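Local atomic coordinates of glycosyl transferase (Staphylococcus aureus, PDB entry 5TZJ), a protein that belongs to the glycosyltransferase family 2 proteins, pairing a Rossmann-like domain with a helical linker region that leads to a small C-terminal antiparallel sheet. Residues A[319-325]-A[336-340]; A[33-39]-A[57-63]; A[332-336]-A[345-349]. One frame throughout, in Å; residues are numbered along the deposited sequence.

Interaction 1: residues A[319-325]-A[336-340]; sequences YRQGQYY and IQFNE
With CG set anti to the carbonyl carbon (chi1 -55°), the Tyr324 ring lies under Ile336, whose CG1 lies beside the backbone N and extends CD1 over one ring face, 4.0 Å from the centroid of Tyr324. This CH-pi contact belongs to an aromatic cluster where helix 309-321, ended by a Schellman motif with Gly322 as its C-prime residue, packs on the end of strand 333-337 in the C-terminal antiparallel sheet. Phe338 completes the cluster. It points an edge at the face of Tyr319 in an offset edge-to-face pair, centroids 5.5 Å apart and planes at 81°, and Phe338 CE2 comes 3.9 Å from Tyr324 CD1. Val315 and Pro299 also touch Phe338, while the Tyr319 hydroxyl is hydrogen-bonded to Lys296 O, which helps to fix the ring's position. Tyr325 lies apart from the cluster, against residues 337-340: backbone of Asn339 and Glu340 crosses one face of its ring, and Gln337 OE1 sits at the edge, 3.3 Å from Tyr325 CE2. The amide end of Gln337 is held by Glu342 O through NE2. One water joins the two backbones, accepting from Tyr325 N at 3.0 Å and donating to Phe338 O at 2.9 Å.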
loop_
_atom_site.group_PDB
_atom_site.type_symbol
_atom_site.label_atom_id
_atom_site.label_comp_id
_atom_site.label_asym_id
_atom_site.label_seq_id
_atom_site.Cartn_x
_atom_site.Cartn_y
_atom_site.Cartn_z
ATOM N N TYR A 319 -25.276 -11.075 -2.929
ATOM C CA TYR A 319 -25.092 -9.813 -2.222
ATOM C C TYR A 319 -25.592 -8.654 -3.053
ATOM O O TYR A 319 -26.350 -7.811 -2.570
ATOM C CB TYR A 319 -23.618 -9.595 -1.880
ATOM C CG TYR A 319 -23.096 -10.486 -0.767
ATOM C CD1 TYR A 319 -23.973 -11.078 0.158
ATOM C CD2 TYR A 319 -21.739 -10.706 -0.623
ATOM C CE1 TYR A 319 -23.481 -11.869 1.185
ATOM C CE2 TYR A 319 -21.231 -11.503 0.377
ATOM C CZ TYR A 319 -22.110 -12.063 1.309
ATOM O OH TYR A 319 -21.569 -12.834 2.322
ATOM N N ARG A 320 -25.180 -8.602 -4.328
ATOM C CA ARG A 320 -25.494 -7.438 -5.140
ATOM C C ARG A 320 -26.999 -7.308 -5.387
ATOM O O ARG A 320 -27.562 -6.210 -5.339
ATOM C CB ARG A 320 -24.704 -7.534 -6.472
ATOM C CG ARG A 320 -25.199 -6.592 -7.488
ATOM C CD ARG A 320 -24.762 -5.190 -7.136
ATOM N NE ARG A 320 -23.476 -5.238 -6.477
ATOM C CZ ARG A 320 -22.294 -5.002 -7.044
ATOM N NH1 ARG A 320 -22.186 -4.692 -8.339
ATOM N NH2 ARG A 320 -21.195 -5.095 -6.290
ATOM N N GLN A 321 -27.666 -8.421 -5.670
ATOM C CA GLN A 321 -29.095 -8.449 -5.896
ATOM C C GLN A 321 -29.900 -8.508 -4.595
ATOM O O GLN A 321 -31.094 -8.151 -4.594
ATOM C CB GLN A 321 -29.440 -9.665 -6.734
ATOM C CG GLN A 321 -28.695 -9.773 -8.045
ATOM C CD GLN A 321 -29.354 -10.836 -8.911
ATOM O OE1 GLN A 321 -29.813 -11.839 -8.385
ATOM N NE2 GLN A 321 -29.469 -10.589 -10.231
ATOM N N GLY A 322 -29.287 -8.963 -3.504
ATOM C CA GLY A 322 -30.054 -9.135 -2.272
ATOM C C GLY A 322 -31.057 -10.265 -2.374
ATOM O O GLY A 322 -32.153 -10.181 -1.789
ATOM N N GLN A 323 -30.706 -11.315 -3.098
ATOM C CA GLN A 323 -31.526 -12.494 -3.340
ATOM C C GLN A 323 -30.713 -13.713 -2.925
ATOM O O GLN A 323 -29.628 -13.959 -3.469
ATOM C CB GLN A 323 -31.874 -12.614 -4.824
ATOM C CG GLN A 323 -32.535 -11.366 -5.401
ATOM C CD GLN A 323 -33.945 -11.294 -4.951
ATOM O OE1 GLN A 323 -34.640 -12.331 -4.920
ATOM N NE2 GLN A 323 -34.388 -10.092 -4.547
ATOM N N TYR A 324 -31.222 -14.502 -1.997
ATOM C CA TYR A 324 -30.439 -15.633 -1.505
ATOM C C TYR A 324 -31.224 -16.921 -1.717
ATOM O O TYR A 324 -32.454 -16.911 -1.715
ATOM C CB TYR A 324 -30.075 -15.420 -0.009
ATOM C CG TYR A 324 -29.367 -14.084 0.218
ATOM C CD1 TYR A 324 -28.059 -13.898 -0.240
ATOM C CD2 TYR A 324 -30.021 -13.007 0.785
ATOM C CE1 TYR A 324 -27.408 -12.698 -0.088
ATOM C CE2 TYR A 324 -29.379 -11.803 0.963
ATOM C CZ TYR A 324 -28.059 -11.660 0.505
ATOM O OH TYR A 324 -27.392 -10.473 0.669
ATOM N N TYR A 325 -30.505 -18.036 -1.837
ATOM C CA TYR A 325 -31.159 -19.330 -1.965
ATOM C C TYR A 325 -32.027 -19.642 -0.739
ATOM O O TYR A 325 -33.227 -19.907 -0.865
ATOM C CB TYR A 325 -30.108 -20.421 -2.181
ATOM C CG TYR A 325 -30.707 -21.811 -2.186
ATOM C CD1 TYR A 325 -31.520 -22.242 -3.235
ATOM C CD2 TYR A 325 -30.444 -22.691 -1.158
ATOM C CE1 TYR A 325 -32.061 -23.536 -3.241
ATOM C CE2 TYR A 325 -30.982 -23.970 -1.151
ATOM C CZ TYR A 325 -31.775 -24.390 -2.180
ATOM O OH TYR A 325 -32.284 -25.666 -2.125
ATOM N N ILE A 336 -27.030 -17.242 5.871
ATOM C CA ILE A 336 -27.332 -17.437 4.462
ATOM C C ILE A 336 -26.742 -18.746 3.983
ATOM O O ILE A 336 -25.556 -19.032 4.232
ATOM C CB ILE A 336 -26.764 -16.293 3.601
ATOM C CG1 ILE A 336 -27.308 -14.968 4.095
ATOM C CG2 ILE A 336 -27.067 -16.565 2.126
ATOM C CD1 ILE A 336 -26.514 -13.823 3.570
ATOM N N GLN A 337 -27.559 -19.503 3.259
ATOM C CA GLN A 337 -27.123 -20.606 2.401
ATOM C C GLN A 337 -27.218 -20.116 0.954
ATOM O O GLN A 337 -28.323 -19.787 0.483
ATOM C CB GLN A 337 -28.020 -21.827 2.598
ATOM C CG GLN A 337 -27.633 -23.061 1.775
ATOM C CD GLN A 337 -28.646 -24.234 1.965
ATOM O OE1 GLN A 337 -29.853 -24.015 1.998
ATOM N NE2 GLN A 337 -28.139 -25.452 2.094
ATOM N N PHE A 338 -26.094 -20.090 0.240
ATOM C CA PHE A 338 -26.150 -19.467 -1.080
ATOM C C PHE A 338 -26.571 -20.412 -2.201
ATOM O O PHE A 338 -26.911 -19.926 -3.285
ATOM C CB PHE A 338 -24.823 -18.831 -1.436
ATOM C CG PHE A 338 -24.429 -17.699 -0.538
ATOM C CD1 PHE A 338 -23.753 -17.950 0.605
ATOM C CD2 PHE A 338 -24.743 -16.389 -0.861
ATOM C CE1 PHE A 338 -23.348 -16.893 1.461
ATOM C CE2 PHE A 338 -24.395 -15.323 -0.024
ATOM C CZ PHE A 338 -23.657 -15.577 1.135
ATOM N N ASN A 339 -26.623 -21.720 -1.957
ATOM C CA ASN A 339 -26.896 -22.696 -2.998
ATOM C C ASN A 339 -27.341 -23.981 -2.336
ATOM O O ASN A 339 -26.895 -24.302 -1.227
ATOM C CB ASN A 339 -25.640 -22.991 -3.837
ATOM C CG ASN A 339 -25.761 -22.513 -5.252
ATOM O OD1 ASN A 339 -26.833 -22.579 -5.853
ATOM N ND2 ASN A 339 -24.644 -22.016 -5.811
ATOM N N GLU A 340 -28.140 -24.759 -3.058
ATOM C CA GLU A 340 -28.600 -26.028 -2.506
ATOM C C GLU A 340 -27.421 -26.905 -2.090
ATOM O O GLU A 340 -26.411 -27.003 -2.802
ATOM C CB GLU A 340 -29.454 -26.779 -3.524
ATOM C CG GLU A 340 -29.841 -28.186 -3.052
ATOM C CD GLU A 340 -30.874 -28.875 -3.955
ATOM O OE1 GLU A 340 -32.042 -28.403 -4.027
ATOM O OE2 GLU A 340 -30.523 -29.907 -4.575
HETATM O O HOH W 1 -27.937 -17.266 -3.231
#

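Interaction 2: residues A[33-39]-A[57-63]; sequences FEVVVVD and LNLKVSQ
The Phe33 ring carries a water over the centre of one face, and Leu57 CD2 approaches the ring obliquely, 3.9 Å from Phe33 CZ. The same water donates to Phe33 O and accepts from Asn58 N, bridging the two segments at the N-terminal end of a parallel strand pair. Strands 33-39 and 59-63, joined through helix 46-51 in a beta-alpha-beta unit, run at 13° to each other in the Rossmann-like sheet of the family 2 domain. Their ladder of five backbone bonds extends from Val35 N to Asn58 O (2.8 Å) to Asp39 N to Ser62 O (2.9 Å). On the face bearing Val36 and Val38, Lys60 reaches back over the strand with an extended chain, and NZ meets Glu34 OE1 on the syn side at 2.7 Å, 22° out of the carboxylate plane. Lys60 also forms a salt bridge with Glu83, and the buried Glu34 is hydrogen-bonded through OE2 to Ser4 OG and Glu83 N, so the pair is held from several sides. Helix 72-81 covers Val36 and Val38; helix 46-51 packs on Val61. Asp39 OD1 is hydrogen-bonded to Ser42 OG and Thr9 OG1, while Gln63 NE2 approaches Asp39 OD2 from above the carboxylate plane at 2.8 Å.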
loop_
_atom_site.group_PDB
_atom_site.type_symbol
_atom_site.label_atom_id
_atom_site.label_comp_id
_atom_site.label_asym_id
_atom_site.label_seq_id
_atom_site.Cartn_x
_atom_site.Cartn_y
_atom_site.Cartn_z
ATOM N N PHE A 33 19.349 17.092 4.456
ATOM C CA PHE A 33 18.651 16.066 3.695
ATOM C C PHE A 33 19.268 15.996 2.308
ATOM O O PHE A 33 20.079 16.846 1.909
ATOM C CB PHE A 33 17.119 16.287 3.649
ATOM C CG PHE A 33 16.654 17.468 2.820
ATOM C CD1 PHE A 33 16.642 18.743 3.351
ATOM C CD2 PHE A 33 16.188 17.301 1.530
ATOM C CE1 PHE A 33 16.191 19.823 2.602
ATOM C CE2 PHE A 33 15.726 18.381 0.781
ATOM C CZ PHE A 33 15.723 19.639 1.328
ATOM N N GLU A 34 18.941 14.913 1.619
ATOM C CA GLU A 34 19.392 14.672 0.268
ATOM C C GLU A 34 18.181 14.216 -0.526
ATOM O O GLU A 34 17.212 13.713 0.056
ATOM C CB GLU A 34 20.488 13.600 0.220
ATOM C CG GLU A 34 19.999 12.170 0.496
ATOM C CD GLU A 34 21.133 11.164 0.446
ATOM O OE1 GLU A 34 22.257 11.561 0.071
ATOM O OE2 GLU A 34 20.926 9.982 0.788
ATOM N N VAL A 35 18.224 14.436 -1.841
ATOM C CA VAL A 35 17.149 14.036 -2.730
ATOM C C VAL A 35 17.747 13.021 -3.674
ATOM O O VAL A 35 18.687 13.346 -4.408
ATOM C CB VAL A 35 16.559 15.231 -3.500
ATOM C CG1 VAL A 35 15.381 14.768 -4.421
ATOM C CG2 VAL A 35 16.145 16.314 -2.563
ATOM N N VAL A 36 17.238 11.794 -3.638
ATOM C CA VAL A 36 17.793 10.695 -4.411
ATOM C C VAL A 36 16.810 10.397 -5.522
ATOM O O VAL A 36 15.728 9.836 -5.289
ATOM C CB VAL A 36 18.059 9.447 -3.562
ATOM C CG1 VAL A 36 18.820 8.390 -4.405
ATOM C CG2 VAL A 36 18.797 9.828 -2.275
ATOM N N VAL A 37 17.189 10.791 -6.723
ATOM C CA VAL A 37 16.363 10.662 -7.906
ATOM C C VAL A 37 16.927 9.512 -8.712
ATOM O O VAL A 37 18.102 9.564 -9.135
ATOM C CB VAL A 37 16.353 11.969 -8.728
ATOM C CG1 VAL A 37 15.549 11.764 -10.055
ATOM C CG2 VAL A 37 15.772 13.119 -7.895
ATOM N N VAL A 38 16.102 8.486 -8.940
ATOM C CA VAL A 38 16.451 7.416 -9.855
ATOM C C VAL A 38 15.461 7.424 -11.013
ATOM O O VAL A 38 14.254 7.223 -10.828
ATOM C CB VAL A 38 16.489 6.050 -9.169
ATOM C CG1 VAL A 38 16.916 4.957 -10.212
ATOM C CG2 VAL A 38 17.442 6.118 -8.027
ATOM N N ASP A 39 15.979 7.636 -12.219
ATOM C CA ASP A 39 15.136 7.796 -13.389
ATOM C C ASP A 39 15.010 6.450 -14.096
ATOM O O ASP A 39 16.023 5.826 -14.459
ATOM C CB ASP A 39 15.716 8.855 -14.346
ATOM C CG ASP A 39 14.854 9.032 -15.578
ATOM O OD1 ASP A 39 13.775 9.689 -15.465
ATOM O OD2 ASP A 39 15.237 8.488 -16.640
ATOM N N LEU A 57 19.680 21.762 -4.228
ATOM C CA LEU A 57 19.432 20.633 -3.350
ATOM C C LEU A 57 20.701 19.805 -3.216
ATOM O O LEU A 57 21.573 19.830 -4.077
ATOM C CB LEU A 57 18.297 19.773 -3.905
ATOM C CG LEU A 57 16.971 20.539 -3.787
ATOM C CD1 LEU A 57 15.876 19.904 -4.658
ATOM C CD2 LEU A 57 16.510 20.661 -2.306
ATOM N N ASN A 58 20.798 19.071 -2.123
ATOM C CA ASN A 58 21.757 17.976 -2.016
ATOM C C ASN A 58 21.248 16.843 -2.902
ATOM O O ASN A 58 20.354 16.095 -2.518
ATOM C CB ASN A 58 21.863 17.537 -0.563
ATOM C CG ASN A 58 23.096 16.745 -0.291
ATOM O OD1 ASN A 58 23.886 16.499 -1.198
ATOM N ND2 ASN A 58 23.303 16.373 0.974
ATOM N N LEU A 59 21.801 16.697 -4.089
ATOM C CA LEU A 59 21.119 15.940 -5.127
ATOM C C LEU A 59 21.938 14.711 -5.509
ATOM O O LEU A 59 23.155 14.797 -5.680
ATOM C CB LEU A 59 20.892 16.865 -6.315
ATOM C CG LEU A 59 19.746 16.642 -7.279
ATOM C CD1 LEU A 59 19.661 17.728 -8.366
ATOM C CD2 LEU A 59 19.984 15.357 -7.884
ATOM N N LYS A 60 21.274 13.561 -5.625
ATOM C CA LYS A 60 21.870 12.370 -6.216
ATOM C C LYS A 60 20.977 11.924 -7.369
ATOM O O LYS A 60 19.791 11.648 -7.159
ATOM C CB LYS A 60 22.008 11.238 -5.186
ATOM C CG LYS A 60 23.082 11.419 -4.146
ATOM C CD LYS A 60 23.027 10.248 -3.162
ATOM C CE LYS A 60 24.126 10.359 -2.106
ATOM N NZ LYS A 60 23.783 9.586 -0.865
ATOM N N VAL A 61 21.540 11.844 -8.574
ATOM C CA VAL A 61 20.806 11.439 -9.777
ATOM C C VAL A 61 21.482 10.218 -10.386
ATOM O O VAL A 61 22.705 10.202 -10.588
ATOM C CB VAL A 61 20.755 12.563 -10.847
ATOM C CG1 VAL A 61 20.007 12.116 -12.104
ATOM C CG2 VAL A 61 20.105 13.759 -10.322
ATOM N N SER A 62 20.677 9.228 -10.754
ATOM C CA SER A 62 21.182 8.209 -11.647
ATOM C C SER A 62 20.014 7.754 -12.505
ATOM O O SER A 62 18.858 8.138 -12.271
ATOM C CB SER A 62 21.808 7.054 -10.875
ATOM O OG SER A 62 20.822 6.414 -10.094
ATOM N N GLN A 63 20.325 6.954 -13.525
ATOM C CA GLN A 63 19.306 6.535 -14.469
ATOM C C GLN A 63 19.537 5.087 -14.852
ATOM O O GLN A 63 20.667 4.706 -15.181
ATOM C CB GLN A 63 19.324 7.426 -15.723
ATOM C CG GLN A 63 18.391 6.983 -16.850
ATOM C CD GLN A 63 18.528 7.881 -18.074
ATOM O OE1 GLN A 63 19.567 7.873 -18.751
ATOM N NE2 GLN A 63 17.493 8.673 -18.360
HETATM O O HOH W 2 18.984 19.114 0.082
HETATM O O HOH W 3 20.635 8.316 -7.776
#

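Interaction 3: residues A[332-336]-A[345-349]; sequences GKLNI and FEGID
Ile336 and Ile348 meet on the packed face of this strand pair, their side chains crossing at about a right angle with CD1 of each 3.7 Å from CD1 of the other. Ile348 CG1, placed anti to the carbonyl carbon (chi1 -72°), carries that methyl to the meeting point. Beside them Leu334 also faces this way and rests on Phe327 and Ile329 of strand 326-330, while the Phe345 ring pairs edge-to-face with His302. The backbones are joined by two reciprocal pairs of hydrogen bonds. In one, Leu334 N donates to Ile348 O at 2.9 Å; in the other, Phe345 N reaches Ile336 O at 2.8 Å. Between these pairs the register slips by one residue, and Asn335 OD1 accepts a hydrogen bond from Gly347 N at 3.1 Å.

The other side is looser and wetter. The Asn335 amide and Glu346 carboxylate are stacked, their planes only 4° apart, and a water accepting from Asn335 ND2 donates weakly to Glu346 OE1. Lys333 lies alongside Asp349, but Lys333 NZ stays 4.2 Å from Asp349 OD2, too far for a salt bridge, and a second water links Lys333 NZ to Gly347 O, which Ser295 OG also meets in a hydrogen bond. Gly347 accommodates the slip with positive phi (82°): with Ile348 it faces Leu334, forming the G1 beta bulge of the antiparallel hairpin built from strands 333-337 and 344-348.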
loop_
_atom_site.group_PDB
_atom_site.type_symbol
_atom_site.label_atom_id
_atom_site.label_comp_id
_atom_site.label_asym_id
_atom_site.label_seq_id
_atom_site.Cartn_x
_atom_site.Cartn_y
_atom_site.Cartn_z
ATOM N N GLY A 332 -30.917 -9.770 14.053
ATOM C CA GLY A 332 -30.811 -8.696 13.082
ATOM C C GLY A 332 -29.771 -8.898 11.981
ATOM O O GLY A 332 -29.547 -7.971 11.199
ATOM N N LYS A 333 -29.157 -10.079 11.874
ATOM C CA LYS A 333 -28.185 -10.402 10.834
ATOM C C LYS A 333 -28.671 -11.598 10.009
ATOM O O LYS A 333 -29.653 -12.274 10.361
ATOM C CB LYS A 333 -26.816 -10.688 11.463
ATOM C CG LYS A 333 -26.305 -9.531 12.289
ATOM C CD LYS A 333 -24.982 -9.893 12.875
ATOM C CE LYS A 333 -24.657 -9.059 14.084
ATOM N NZ LYS A 333 -23.633 -9.817 14.887
ATOM N N LEU A 334 -28.007 -11.855 8.877
ATOM C CA LEU A 334 -28.451 -12.939 7.997
ATOM C C LEU A 334 -27.584 -14.189 8.168
ATOM O O LEU A 334 -26.351 -14.122 8.129
ATOM C CB LEU A 334 -28.432 -12.507 6.532
ATOM C CG LEU A 334 -29.259 -11.278 6.165
ATOM C CD1 LEU A 334 -29.115 -11.038 4.701
ATOM C CD2 LEU A 334 -30.732 -11.449 6.565
ATOM N N ASN A 335 -28.242 -15.343 8.249
ATOM C CA ASN A 335 -27.601 -16.648 8.166
ATOM C C ASN A 335 -27.991 -17.194 6.789
ATOM O O ASN A 335 -29.149 -17.563 6.555
ATOM C CB ASN A 335 -28.041 -17.595 9.304
ATOM C CG ASN A 335 -27.689 -17.098 10.690
ATOM O OD1 ASN A 335 -26.902 -16.165 10.880
ATOM N ND2 ASN A 335 -28.268 -17.751 11.691
ATOM N N ILE A 336 -27.030 -17.242 5.871
ATOM C CA ILE A 336 -27.332 -17.437 4.462
ATOM C C ILE A 336 -26.742 -18.746 3.983
ATOM O O ILE A 336 -25.556 -19.032 4.232
ATOM C CB ILE A 336 -26.764 -16.293 3.601
ATOM C CG1 ILE A 336 -27.308 -14.968 4.095
ATOM C CG2 ILE A 336 -27.067 -16.565 2.126
ATOM C CD1 ILE A 336 -26.514 -13.823 3.570
ATOM N N PHE A 345 -23.741 -19.803 6.176
ATOM C CA PHE A 345 -22.772 -18.875 6.765
ATOM C C PHE A 345 -23.492 -17.856 7.633
ATOM O O PHE A 345 -24.372 -17.147 7.136
ATOM C CB PHE A 345 -21.992 -18.131 5.661
ATOM C CG PHE A 345 -21.203 -19.049 4.817
ATOM C CD1 PHE A 345 -19.891 -19.362 5.182
ATOM C CD2 PHE A 345 -21.783 -19.686 3.721
ATOM C CE1 PHE A 345 -19.130 -20.242 4.426
ATOM C CE2 PHE A 345 -21.008 -20.600 2.948
ATOM C CZ PHE A 345 -19.692 -20.848 3.298
ATOM N N GLU A 346 -23.059 -17.714 8.887
ATOM C CA GLU A 346 -23.835 -17.013 9.910
ATOM C C GLU A 346 -23.318 -15.595 10.149
ATOM O O GLU A 346 -22.138 -15.296 9.894
ATOM C CB GLU A 346 -23.781 -17.785 11.230
ATOM C CG GLU A 346 -24.232 -19.223 11.097
ATOM C CD GLU A 346 -24.813 -19.790 12.400
ATOM O OE1 GLU A 346 -24.423 -19.346 13.511
ATOM O OE2 GLU A 346 -25.681 -20.674 12.278
ATOM N N GLY A 347 -24.224 -14.724 10.640
ATOM C CA GLY A 347 -23.837 -13.422 11.192
ATOM C C GLY A 347 -23.613 -12.327 10.163
ATOM O O GLY A 347 -22.942 -11.315 10.440
ATOM N N ILE A 348 -24.169 -12.467 8.979
ATOM C CA ILE A 348 -23.782 -11.576 7.881
ATOM C C ILE A 348 -24.547 -10.262 7.964
ATOM O O ILE A 348 -25.789 -10.235 8.076
ATOM C CB ILE A 348 -24.010 -12.270 6.543
ATOM C CG1 ILE A 348 -22.942 -13.373 6.383
ATOM C CG2 ILE A 348 -24.034 -11.240 5.411
ATOM C CD1 ILE A 348 -23.252 -14.371 5.300
ATOM N N ASP A 349 -23.794 -9.164 7.938
ATOM C CA ASP A 349 -24.329 -7.812 8.009
ATOM C C ASP A 349 -23.326 -6.891 7.276
ATOM O O ASP A 349 -22.294 -7.416 6.722
ATOM C CB ASP A 349 -24.502 -7.398 9.459
ATOM C CG ASP A 349 -23.215 -7.529 10.255
ATOM O OD1 ASP A 349 -22.154 -7.797 9.654
ATOM O OD2 ASP A 349 -23.243 -7.339 11.491
HETATM O O HOH W 4 -21.736 -11.135 12.929
HETATM O O HOH W 5 -27.118 -17.732 14.508
#

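How the interactions relate
Interactions 1 and 3 are two sides of one structural unit, with centres 11 Å apart and Ile336 common to both. Through strand 333-337 the aromatic side chains of interaction 1 continue into the hairpin of interaction 3: Tyr319 OH lies 3.8 Å from Ile348 CD1, Tyr324 CE2 is 3.8 Å from Leu334 CD1, and Phe338 CE1 is 3.9 Å from Phe345 CD2. Interaction 2 belongs to the other end of the molecule, across the chain's centre, its centre about 55 Å from that of interaction 1 and 54 Å from that of interaction 3. It lies in the part of the chain that holds the bound uridine-diphosphate-N-acetylglucosamine, the Val38 side chain about 7 Å from the ligand without touching it.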